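Local coordinates for protein putative creatinine amidohydrolase (Bacteroides fragilis, PDB 3LUB) that probably hydrolyses carbon-nitrogen bonds of linear amides at a two-zinc site, as a member of the creatininase superfamily, at residues L36-P39 and Y40-C44; S167-S170 and V171-Y175; H174-P177 and E178-N181; E230-V233 and K234-E238. All blocks are in the same frame, centred on the assembly; numbering follows the deposited sequence.

Interaction 1 of 4, residues L36-P39 and Y40-C44; sequences LHLP and YLTDC. With ZN (zinc ion), chain B; ZN (zinc ion), chain C.
The flat carbonyl group of Pro39 is met by Thr42 from two directions. In its plane, on a lone pair of Pro39 O, lies the Thr42 hydroxyl, with OG1 2.5 Å from that oxygen, short for a hydrogen bond; above the plane comes the amide Thr42 N, 3.0 Å from Pro39 O. With chi1 at -60°, the hydroxyl sits beside its own backbone N, turned back over the type I turn from Pro39 to Thr42, and OG1 also comes 3.3 Å from Pro39 CD. The two side chains cross at about a right angle. Leu38 CB touches the same hydroxyl and, within its own segment, Leu38 CG covers one face of the His37 ring. Leu41 is the N-cap of helix 42-62, placing Asp43 in its first turn. The Asp43 carboxylate bridges two metals: OD1 is 1.9 Å from the zinc ion of chain B and OD2 2.1 Å from the zinc ion of chain C, while water 1 is a ligand of both. His34 and Glu168 complete the protein ligands of the first zinc, Glu32 and His120 those of the second. Two bonds from Thr42 to one carbonyl thus tie the loop to the helix whose shared carboxylate holds both ions, consistent with metal-assisted hydrolysis.

Interaction 2 of 4, residues S167-S170 and V171-Y175; sequences SETS and VMMHY. With ZN (zinc ion), chain B.
Thr169 O receives the shortest of the backbone hydrogen bonds that tie 167-170 to 171-175, with Met173 N 2.9 Å away from it. The same oxygen is crowded by the Met173 side chain, built as selenomethionine: CG lies 3.3 Å from Thr169 O because chi1 (-75°) sets it beside the backbone N, on the side of the preceding turn. Farther out the chain bends, and Met173 SE crosses Thr169 at a slant to reach CG2 at 4.0 Å. The neighbouring rungs are ordinary alpha-helical bonds, from Val171 N to Ser167 O, Met172 N to Glu168 O and His174 N to Ser170 O. Beside the first of them Val171 is packed tightly: its CG2 methyl, next to the backbone N, approaches Ser167 O to 3.0 Å, while CG1, anti to that N, is turned toward Val233 of helix 226-249.

One residue on from Ser167, Glu168 sends a chain extended beyond CG to the metal site. Glu168 OE2 binds the zinc ion of chain B at 1.9 Å, whereas Glu168 OE1 stays at a longer 2.7 Å from the same zinc and takes a hydrogen bond from Ala164 N. Asp43 and His34 share this ion, with water 1 as a further ligand. The hydroxyls of Thr169 and Ser170 turn back to Gly165 O and Glu166 O, one turn earlier. The Glu168 carboxylate is therefore gripped at both oxygens, by metal and by a backbone amide, and this two-point hold probably restricts its rotation.

Interaction 3 of 4, residues H174-P177 and E178-N181; sequences HYHP and ELVN
The turn that carries the chain out of helix 166-175 is closed by a backbone hydrogen bond from Leu179 N to His176 O, 3.0 Å long. A second bond crosses the turn between side chains. His176 ND1 donates to Glu178 OE2 at 3.0 Å, with an N-H...O angle of 153°; the oxygen lies in the ring plane, at the imidazole edge, and is met on its syn side. Ring and carboxylate planes are nevertheless turned 70° apart. Glu178 can fold back this far because chi1 (79°) wedges CG between backbone N and carbonyl carbon and the chain bends again at chi2. Glu178 OE1 accepts from water 2 at 2.6 Å, and that water also reaches Tyr175 O weakly. Leu179 runs alongside His176, bringing CD1 to 3.8 Å from His176 CB, and Val180 CG1 lies 3.7 Å from His176 O. His176 NE2 makes a weak hydrogen bond to Asp49 of helix 42-62, and a ring between two carboxylates would tend to favour the protonated form. Met2 of a second subunit packs on Glu178 and Leu179. The arrangement is a turn closed by an i to i+3 backbone bond just after a helix, bridged by a His-carboxylate hydrogen bond.

Interaction 4 of 4, residues E230-V233 and K234-E238; sequences ERYV and KPIVE
Lys234 opens the second segment with a weak bond: its N is 3.4 Å from Glu230 O, while the side chain runs out extended. Pro235 comes next and has no N-H to give to the turn before; instead its ring presses against the carbonyls there, CD being 3.0 Å from Arg231 O and CG 3.2 Å from Tyr232 O. The helix is kinked at this point. Ile236 turns its delta methyl onto an aromatic face: CD1 stands 3.6 Å from the centroid of the Tyr232 ring and only 10° off the ring normal, a CH-pi contact over the middle of the ring. This works because Tyr232 CG is anti to its backbone N (chi1 -175°), whereas Ile236 CG1 lies beside its own and points back toward the earlier turn. With Val237 the regular ladder resumes: Val237 N lies 2.8 Å from Val233 O, with an N-H...O angle of 172°. Val237 CG2 leans on that same oxygen, Val233 O, at 3.4 Å. The hydroxyl of Tyr232 is bound to Val150 O, and Phe156 meets its ring edge-to-face. Around this part of helix 226-249, Val233 packs on helix 166-175, Ile236 and Val237 on helix 42-62, and loop residues Tyr155 and Val150 touch Pro235 and Ile236, respectively.

Along the chain the four contacts follow in numerical order, and interactions 2 and 3 share His174 and Tyr175 at the end of helix 166-175. Their centres lie about 7 Å apart; that of interaction 1 is about 10 Å from each. Interactions 1 and 2 both supply ligands to the zinc of chain B and are also joined by a probable hydrogen bond between His37 NE2 and Thr169 OG1. Val180 of interaction 3 fills the corner between Leu38 and Met172. Interaction 4 stands back, its centre about 20 Å from that of interaction 1, with helix 166-175 between. Thus the first turns of helices 42-62 and 166-175 carry zinc ligands, and helix 226-249 packs on both helices farther along.

Interaction 1 of 4, residues L36-P39 and Y40-C44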
loop_
_atom_site.group_PDB
_atom_site.type_symbol
_atom_site.label_atom_id
_atom_site.label_comp_id
_atom_site.label_asym_id
_atom_site.label_seq_id
_atom_site.Cartn_x
_atom_site.Cartn_y
_atom_site.Cartn_z
ATOM N N LEU F 36 -19.506 29.765 -11.654
ATOM C CA LEU F 36 -20.609 29.189 -12.394
ATOM C C LEU F 36 -20.338 29.125 -13.859
ATOM O O LEU F 36 -21.059 28.459 -14.576
ATOM C CB LEU F 36 -21.901 29.995 -12.132
ATOM C CG LEU F 36 -22.364 30.188 -10.670
ATOM C CD1 LEU F 36 -23.453 31.253 -10.618
ATOM C CD2 LEU F 36 -22.854 28.881 -10.056
ATOM N N HIS F 37 -19.286 29.775 -14.324
ATOM C CA HIS F 37 -19.165 30.093 -15.757
ATOM C C HIS F 37 -18.025 29.385 -16.488
ATOM O O HIS F 37 -18.046 29.303 -17.728
ATOM C CB HIS F 37 -19.016 31.599 -15.949
ATOM C CG HIS F 37 -17.741 32.147 -15.401
ATOM N ND1 HIS F 37 -17.362 31.968 -14.090
ATOM C CD2 HIS F 37 -16.754 32.861 -15.989
ATOM C CE1 HIS F 37 -16.187 32.545 -13.898
ATOM N NE2 HIS F 37 -15.796 33.088 -15.037
ATOM N N LEU F 38 -17.039 28.855 -15.756
ATOM C CA LEU F 38 -15.917 28.203 -16.427
ATOM C C LEU F 38 -16.084 26.684 -16.397
ATOM O O LEU F 38 -16.752 26.145 -15.510
ATOM C CB LEU F 38 -14.606 28.600 -15.786
ATOM C CG LEU F 38 -14.072 29.994 -16.112
ATOM C CD1 LEU F 38 -13.008 30.350 -15.033
ATOM C CD2 LEU F 38 -13.556 30.030 -17.549
ATOM N N PRO F 39 -15.453 26.005 -17.353
ATOM C CA PRO F 39 -15.510 24.558 -17.405
ATOM C C PRO F 39 -14.896 23.840 -16.199
ATOM O O PRO F 39 -13.859 24.282 -15.644
ATOM C CB PRO F 39 -14.727 24.195 -18.672
ATOM C CG PRO F 39 -14.326 25.458 -19.306
ATOM C CD PRO F 39 -14.661 26.590 -18.460
ATOM N N TYR F 40 -15.535 22.718 -15.846
ATOM C CA TYR F 40 -15.002 21.742 -14.870
ATOM C C TYR F 40 -13.577 21.323 -15.158
ATOM O O TYR F 40 -12.823 21.042 -14.234
ATOM C CB TYR F 40 -15.864 20.474 -14.800
ATOM C CG TYR F 40 -17.044 20.584 -13.867
ATOM C CD1 TYR F 40 -18.210 21.183 -14.271
ATOM C CD2 TYR F 40 -16.994 20.055 -12.577
ATOM C CE1 TYR F 40 -19.303 21.267 -13.399
ATOM C CE2 TYR F 40 -18.066 20.147 -11.714
ATOM C CZ TYR F 40 -19.214 20.751 -12.123
ATOM O OH TYR F 40 -20.317 20.822 -11.270
ATOM N N LEU F 41 -13.197 21.304 -16.432
ATOM C CA LEU F 41 -11.824 20.915 -16.823
ATOM C C LEU F 41 -10.880 22.058 -17.132
ATOM O O LEU F 41 -9.857 21.832 -17.726
ATOM C CB LEU F 41 -11.886 19.954 -18.020
ATOM C CG LEU F 41 -12.458 18.553 -17.749
ATOM C CD1 LEU F 41 -12.365 17.710 -19.014
ATOM C CD2 LEU F 41 -11.651 17.857 -16.666
ATOM N N THR F 42 -11.203 23.270 -16.702
ATOM C CA THR F 42 -10.319 24.465 -16.841
ATOM C C THR F 42 -8.866 24.188 -16.491
ATOM O O THR F 42 -7.970 24.591 -17.210
ATOM C CB THR F 42 -10.850 25.656 -15.980
ATOM O OG1 THR F 42 -12.181 26.023 -16.408
ATOM C CG2 THR F 42 -9.904 26.890 -16.016
ATOM N N ASP F 43 -8.618 23.476 -15.397
ATOM C CA ASP F 43 -7.233 23.223 -14.944
ATOM C C ASP F 43 -6.468 22.223 -15.779
ATOM O O ASP F 43 -5.264 22.117 -15.637
ATOM C CB ASP F 43 -7.198 22.789 -13.472
ATOM C CG ASP F 43 -7.656 23.868 -12.535
ATOM O OD1 ASP F 43 -7.853 25.037 -12.972
ATOM O OD2 ASP F 43 -7.814 23.543 -11.342
ATOM N N CYS F 44 -7.164 21.494 -16.645
ATOM C CA CYS F 44 -6.549 20.627 -17.649
ATOM C C CYS F 44 -6.348 21.366 -18.975
ATOM O O CYS F 44 -5.300 21.257 -19.613
ATOM C CB CYS F 44 -7.449 19.422 -17.956
ATOM S SG CYS F 44 -7.603 18.114 -16.665
HETATM ZN ZN ZN B . -8.496 26.612 -12.115
HETATM ZN ZN ZN C . -7.979 24.440 -9.479
HETATM O O HOH W 1 -7.871 26.817 -10.133
#

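Interaction 2 of 4, residues S167-S170 and V171-Y175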
loop_
_atom_site.group_PDB
_atom_site.type_symbol
_atom_site.label_atom_id
_atom_site.label_comp_id
_atom_site.label_asym_id
_atom_site.label_seq_id
_atom_site.Cartn_x
_atom_site.Cartn_y
_atom_site.Cartn_z
ATOM N N SER F 167 -8.055 36.279 -14.235
ATOM C CA SER F 167 -6.980 35.708 -15.019
ATOM C C SER F 167 -7.350 34.380 -15.692
ATOM O O SER F 167 -7.069 34.180 -16.893
ATOM C CB SER F 167 -5.749 35.504 -14.121
ATOM O OG SER F 167 -6.098 34.815 -12.927
ATOM N N GLU F 168 -7.904 33.444 -14.917
ATOM C CA GLU F 168 -8.309 32.160 -15.490
ATOM C C GLU F 168 -9.422 32.376 -16.513
ATOM O O GLU F 168 -9.464 31.699 -17.548
ATOM C CB GLU F 168 -8.780 31.167 -14.414
ATOM C CG GLU F 168 -7.715 30.185 -13.965
ATOM C CD GLU F 168 -8.238 29.039 -13.106
ATOM O OE1 GLU F 168 -9.206 29.247 -12.344
ATOM O OE2 GLU F 168 -7.617 27.934 -13.155
ATOM N N THR F 169 -10.363 33.269 -16.203
ATOM C CA THR F 169 -11.460 33.541 -17.146
ATOM C C THR F 169 -10.929 34.149 -18.437
ATOM O O THR F 169 -11.338 33.740 -19.507
ATOM C CB THR F 169 -12.548 34.445 -16.566
ATOM O OG1 THR F 169 -13.027 33.879 -15.340
ATOM C CG2 THR F 169 -13.689 34.546 -17.530
ATOM N N SER F 170 -10.003 35.096 -18.333
ATOM C CA SER F 170 -9.445 35.760 -19.511
ATOM C C SER F 170 -8.737 34.775 -20.398
ATOM O O SER F 170 -8.904 34.824 -21.602
ATOM C CB SER F 170 -8.464 36.900 -19.144
ATOM O OG SER F 170 -9.125 37.972 -18.496
ATOM N N VAL F 171 -7.923 33.908 -19.802
ATOM C CA VAL F 171 -7.126 32.975 -20.583
ATOM C C VAL F 171 -8.051 31.937 -21.250
ATOM O O VAL F 171 -7.817 31.558 -22.375
ATOM C CB VAL F 171 -6.026 32.312 -19.739
ATOM C CG1 VAL F 171 -5.202 31.314 -20.594
ATOM C CG2 VAL F 171 -5.104 33.399 -19.075
HETATM N N MSE F 172 -9.135 31.540 -20.583
HETATM C CA MSE F 172 -10.141 30.649 -21.207
HETATM C C MSE F 172 -10.824 31.384 -22.365
HETATM O O MSE F 172 -11.056 30.798 -23.409
HETATM C CB MSE F 172 -11.208 30.193 -20.209
HETATM C CG MSE F 172 -12.155 29.133 -20.758
HETATM SE SE MSE F 172 -11.209 27.459 -21.342
HETATM C CE MSE F 172 -10.606 26.705 -19.609
HETATM N N MSE F 173 -11.163 32.660 -22.174
HETATM C CA MSE F 173 -11.826 33.431 -23.223
HETATM C C MSE F 173 -10.961 33.514 -24.457
HETATM O O MSE F 173 -11.474 33.484 -25.580
HETATM C CB MSE F 173 -12.214 34.820 -22.741
HETATM C CG MSE F 173 -13.423 34.834 -21.824
HETATM SE SE MSE F 173 -13.655 36.574 -20.951
HETATM C CE MSE F 173 -14.658 37.647 -22.415
ATOM N N HIS F 174 -9.657 33.587 -24.247
ATOM C CA HIS F 174 -8.690 33.602 -25.347
ATOM C C HIS F 174 -8.615 32.275 -26.077
ATOM O O HIS F 174 -8.832 32.201 -27.282
ATOM C CB HIS F 174 -7.329 34.014 -24.825
ATOM C CG HIS F 174 -6.210 33.800 -25.782
ATOM N ND1 HIS F 174 -6.139 34.438 -26.996
ATOM C CD2 HIS F 174 -5.074 33.076 -25.674
ATOM C CE1 HIS F 174 -5.027 34.086 -27.616
ATOM N NE2 HIS F 174 -4.358 33.258 -26.832
ATOM N N TYR F 175 -8.341 31.215 -25.334
ATOM C CA TYR F 175 -8.148 29.901 -25.930
ATOM C C TYR F 175 -9.438 29.216 -26.341
ATOM O O TYR F 175 -9.461 28.587 -27.364
ATOM C CB TYR F 175 -7.388 28.977 -24.958
ATOM C CG TYR F 175 -5.890 29.190 -24.932
ATOM C CD1 TYR F 175 -5.123 29.068 -26.087
ATOM C CD2 TYR F 175 -5.244 29.501 -23.752
ATOM C CE1 TYR F 175 -3.748 29.263 -26.054
ATOM C CE2 TYR F 175 -3.889 29.690 -23.711
ATOM C CZ TYR F 175 -3.145 29.555 -24.862
ATOM O OH TYR F 175 -1.796 29.746 -24.783
HETATM ZN ZN ZN B . -8.496 26.612 -12.115
HETATM O O HOH W 1 -7.871 26.817 -10.133
#

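Interaction 3 of 4, residues H174-P177 and E178-N181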
loop_
_atom_site.group_PDB
_atom_site.type_symbol
_atom_site.label_atom_id
_atom_site.label_comp_id
_atom_site.label_asym_id
_atom_site.label_seq_id
_atom_site.Cartn_x
_atom_site.Cartn_y
_atom_site.Cartn_z
ATOM N N HIS F 174 -9.657 33.587 -24.247
ATOM C CA HIS F 174 -8.690 33.602 -25.347
ATOM C C HIS F 174 -8.615 32.275 -26.077
ATOM O O HIS F 174 -8.832 32.201 -27.282
ATOM C CB HIS F 174 -7.329 34.014 -24.825
ATOM C CG HIS F 174 -6.210 33.800 -25.782
ATOM N ND1 HIS F 174 -6.139 34.438 -26.996
ATOM C CD2 HIS F 174 -5.074 33.076 -25.674
ATOM C CE1 HIS F 174 -5.027 34.086 -27.616
ATOM N NE2 HIS F 174 -4.358 33.258 -26.832
ATOM N N TYR F 175 -8.341 31.215 -25.334
ATOM C CA TYR F 175 -8.148 29.901 -25.930
ATOM C C TYR F 175 -9.438 29.216 -26.341
ATOM O O TYR F 175 -9.461 28.587 -27.364
ATOM C CB TYR F 175 -7.388 28.977 -24.958
ATOM C CG TYR F 175 -5.890 29.190 -24.932
ATOM C CD1 TYR F 175 -5.123 29.068 -26.087
ATOM C CD2 TYR F 175 -5.244 29.501 -23.752
ATOM C CE1 TYR F 175 -3.748 29.263 -26.054
ATOM C CE2 TYR F 175 -3.889 29.690 -23.711
ATOM C CZ TYR F 175 -3.145 29.555 -24.862
ATOM O OH TYR F 175 -1.796 29.746 -24.783
ATOM N N HIS F 176 -10.486 29.285 -25.519
ATOM C CA HIS F 176 -11.752 28.622 -25.840
ATOM C C HIS F 176 -12.953 29.496 -25.523
ATOM O O HIS F 176 -13.696 29.225 -24.604
ATOM C CB HIS F 176 -11.875 27.287 -25.100
ATOM C CG HIS F 176 -10.881 26.262 -25.546
ATOM N ND1 HIS F 176 -11.071 25.483 -26.663
ATOM C CD2 HIS F 176 -9.670 25.923 -25.049
ATOM C CE1 HIS F 176 -10.032 24.688 -26.818
ATOM N NE2 HIS F 176 -9.156 24.955 -25.867
ATOM N N PRO F 177 -13.163 30.544 -26.312
ATOM C CA PRO F 177 -14.293 31.439 -26.078
ATOM C C PRO F 177 -15.691 30.774 -26.054
ATOM O O PRO F 177 -16.602 31.281 -25.403
ATOM C CB PRO F 177 -14.189 32.463 -27.223
ATOM C CG PRO F 177 -13.230 31.890 -28.209
ATOM C CD PRO F 177 -12.322 30.966 -27.447
ATOM N N GLU F 178 -15.835 29.684 -26.798
ATOM C CA GLU F 178 -17.059 28.908 -26.860
ATOM C C GLU F 178 -17.376 28.159 -25.549
ATOM O O GLU F 178 -18.465 27.649 -25.406
ATOM C CB GLU F 178 -16.974 27.909 -28.022
ATOM C CG GLU F 178 -16.161 26.618 -27.815
ATOM C CD GLU F 178 -14.646 26.811 -27.918
ATOM O OE1 GLU F 178 -14.186 27.937 -28.247
ATOM O OE2 GLU F 178 -13.923 25.823 -27.658
ATOM N N LEU F 179 -16.404 28.051 -24.632
ATOM C CA LEU F 179 -16.585 27.287 -23.406
ATOM C C LEU F 179 -16.972 28.168 -22.227
ATOM O O LEU F 179 -17.275 27.657 -21.152
ATOM C CB LEU F 179 -15.328 26.474 -23.071
ATOM C CG LEU F 179 -14.968 25.314 -24.000
ATOM C CD1 LEU F 179 -13.816 24.513 -23.455
ATOM C CD2 LEU F 179 -16.158 24.377 -24.276
ATOM N N VAL F 180 -16.962 29.484 -22.413
ATOM C CA VAL F 180 -17.227 30.399 -21.307
ATOM C C VAL F 180 -18.254 31.479 -21.672
ATOM O O VAL F 180 -18.090 32.205 -22.638
ATOM C CB VAL F 180 -15.900 31.021 -20.737
ATOM C CG1 VAL F 180 -14.939 31.376 -21.833
ATOM C CG2 VAL F 180 -16.201 32.256 -19.876
ATOM N N ASN F 181 -19.326 31.570 -20.897
ATOM C CA ASN F 181 -20.271 32.654 -21.026
ATOM C C ASN F 181 -20.124 33.524 -19.790
ATOM O O ASN F 181 -20.707 33.229 -18.738
ATOM C CB ASN F 181 -21.708 32.128 -21.181
ATOM C CG ASN F 181 -21.963 31.447 -22.557
ATOM O OD1 ASN F 181 -21.458 31.892 -23.600
ATOM N ND2 ASN F 181 -22.767 30.368 -22.551
HETATM O O HOH W 2 -11.958 27.246 -29.413
#

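Interaction 4 of 4, residues E230-V233 and K234-E238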
loop_
_atom_site.group_PDB
_atom_site.type_symbol
_atom_site.label_atom_id
_atom_site.label_comp_id
_atom_site.label_asym_id
_atom_site.label_seq_id
_atom_site.Cartn_x
_atom_site.Cartn_y
_atom_site.Cartn_z
ATOM N N GLU F 230 -4.827 36.824 -23.822
ATOM C CA GLU F 230 -3.847 36.720 -24.913
ATOM C C GLU F 230 -2.526 37.339 -24.544
ATOM O O GLU F 230 -1.461 36.769 -24.843
ATOM C CB GLU F 230 -4.385 37.391 -26.170
ATOM C CG GLU F 230 -3.413 37.411 -27.323
ATOM C CD GLU F 230 -4.026 38.051 -28.568
ATOM O OE1 GLU F 230 -4.731 39.090 -28.444
ATOM O OE2 GLU F 230 -3.817 37.491 -29.666
ATOM N N ARG F 231 -2.582 38.509 -23.910
ATOM C CA ARG F 231 -1.361 39.225 -23.549
ATOM C C ARG F 231 -0.555 38.588 -22.409
ATOM O O ARG F 231 0.674 38.576 -22.439
ATOM C CB ARG F 231 -1.698 40.682 -23.225
ATOM C CG ARG F 231 -2.266 41.352 -24.435
ATOM C CD ARG F 231 -2.344 42.822 -24.307
ATOM N NE ARG F 231 -2.766 43.387 -25.582
ATOM C CZ ARG F 231 -3.038 44.673 -25.787
ATOM N NH1 ARG F 231 -2.923 45.571 -24.799
ATOM N NH2 ARG F 231 -3.427 45.061 -26.996
ATOM N N TYR F 232 -1.259 38.096 -21.407
ATOM C CA TYR F 232 -0.664 37.358 -20.314
ATOM C C TYR F 232 0.008 36.078 -20.774
ATOM O O TYR F 232 1.076 35.752 -20.270
ATOM C CB TYR F 232 -1.727 37.046 -19.267
ATOM C CG TYR F 232 -1.273 36.366 -17.983
ATOM C CD1 TYR F 232 -0.136 36.795 -17.274
ATOM C CD2 TYR F 232 -2.022 35.329 -17.442
ATOM C CE1 TYR F 232 0.239 36.189 -16.098
ATOM C CE2 TYR F 232 -1.654 34.730 -16.256
ATOM C CZ TYR F 232 -0.521 35.146 -15.599
ATOM O OH TYR F 232 -0.172 34.506 -14.440
ATOM N N VAL F 233 -0.592 35.319 -21.695
ATOM C CA VAL F 233 0.000 34.018 -22.049
ATOM C C VAL F 233 1.210 34.172 -22.918
ATOM O O VAL F 233 2.090 33.308 -22.883
ATOM C CB VAL F 233 -1.012 32.963 -22.651
ATOM C CG1 VAL F 233 -2.177 32.705 -21.663
ATOM C CG2 VAL F 233 -1.505 33.336 -24.054
ATOM N N LYS F 234 1.310 35.275 -23.663
ATOM C CA LYS F 234 2.490 35.491 -24.517
ATOM C C LYS F 234 3.820 35.300 -23.780
ATOM O O LYS F 234 4.629 34.460 -24.186
ATOM C CB LYS F 234 2.448 36.846 -25.256
ATOM C CG LYS F 234 3.317 36.843 -26.520
ATOM C CD LYS F 234 3.572 38.277 -27.064
ATOM C CE LYS F 234 4.530 38.241 -28.268
ATOM N NZ LYS F 234 4.712 39.581 -28.892
ATOM N N PRO F 235 4.058 36.055 -22.685
ATOM C CA PRO F 235 5.305 35.814 -21.938
ATOM C C PRO F 235 5.449 34.417 -21.275
ATOM O O PRO F 235 6.578 33.883 -21.174
ATOM C CB PRO F 235 5.276 36.921 -20.865
ATOM C CG PRO F 235 3.836 37.265 -20.713
ATOM C CD PRO F 235 3.270 37.141 -22.074
ATOM N N ILE F 236 4.327 33.849 -20.810
ATOM C CA ILE F 236 4.305 32.496 -20.200
ATOM C C ILE F 236 4.831 31.506 -21.245
ATOM O O ILE F 236 5.773 30.730 -21.005
ATOM C CB ILE F 236 2.848 32.122 -19.674
ATOM C CG1 ILE F 236 2.405 33.065 -18.546
ATOM C CG2 ILE F 236 2.759 30.666 -19.186
ATOM C CD1 ILE F 236 0.900 32.960 -18.160
ATOM N N VAL F 237 4.250 31.583 -22.436
ATOM C CA VAL F 237 4.614 30.698 -23.555
ATOM C C VAL F 237 6.068 30.806 -23.944
ATOM O O VAL F 237 6.747 29.791 -24.158
ATOM C CB VAL F 237 3.687 30.942 -24.768
ATOM C CG1 VAL F 237 4.342 30.374 -26.057
ATOM C CG2 VAL F 237 2.284 30.290 -24.470
ATOM N N GLU F 238 6.569 32.040 -23.981
ATOM C CA GLU F 238 7.957 32.292 -24.364
ATOM C C GLU F 238 8.960 31.789 -23.309
ATOM O O GLU F 238 10.000 31.183 -23.643
ATOM C CB GLU F 238 8.132 33.813 -24.642
ATOM C CG GLU F 238 9.423 34.150 -25.413
ATOM C CD GLU F 238 10.663 34.012 -24.553
ATOM O OE1 GLU F 238 10.600 34.408 -23.364
ATOM O OE2 GLU F 238 11.692 33.490 -25.048
#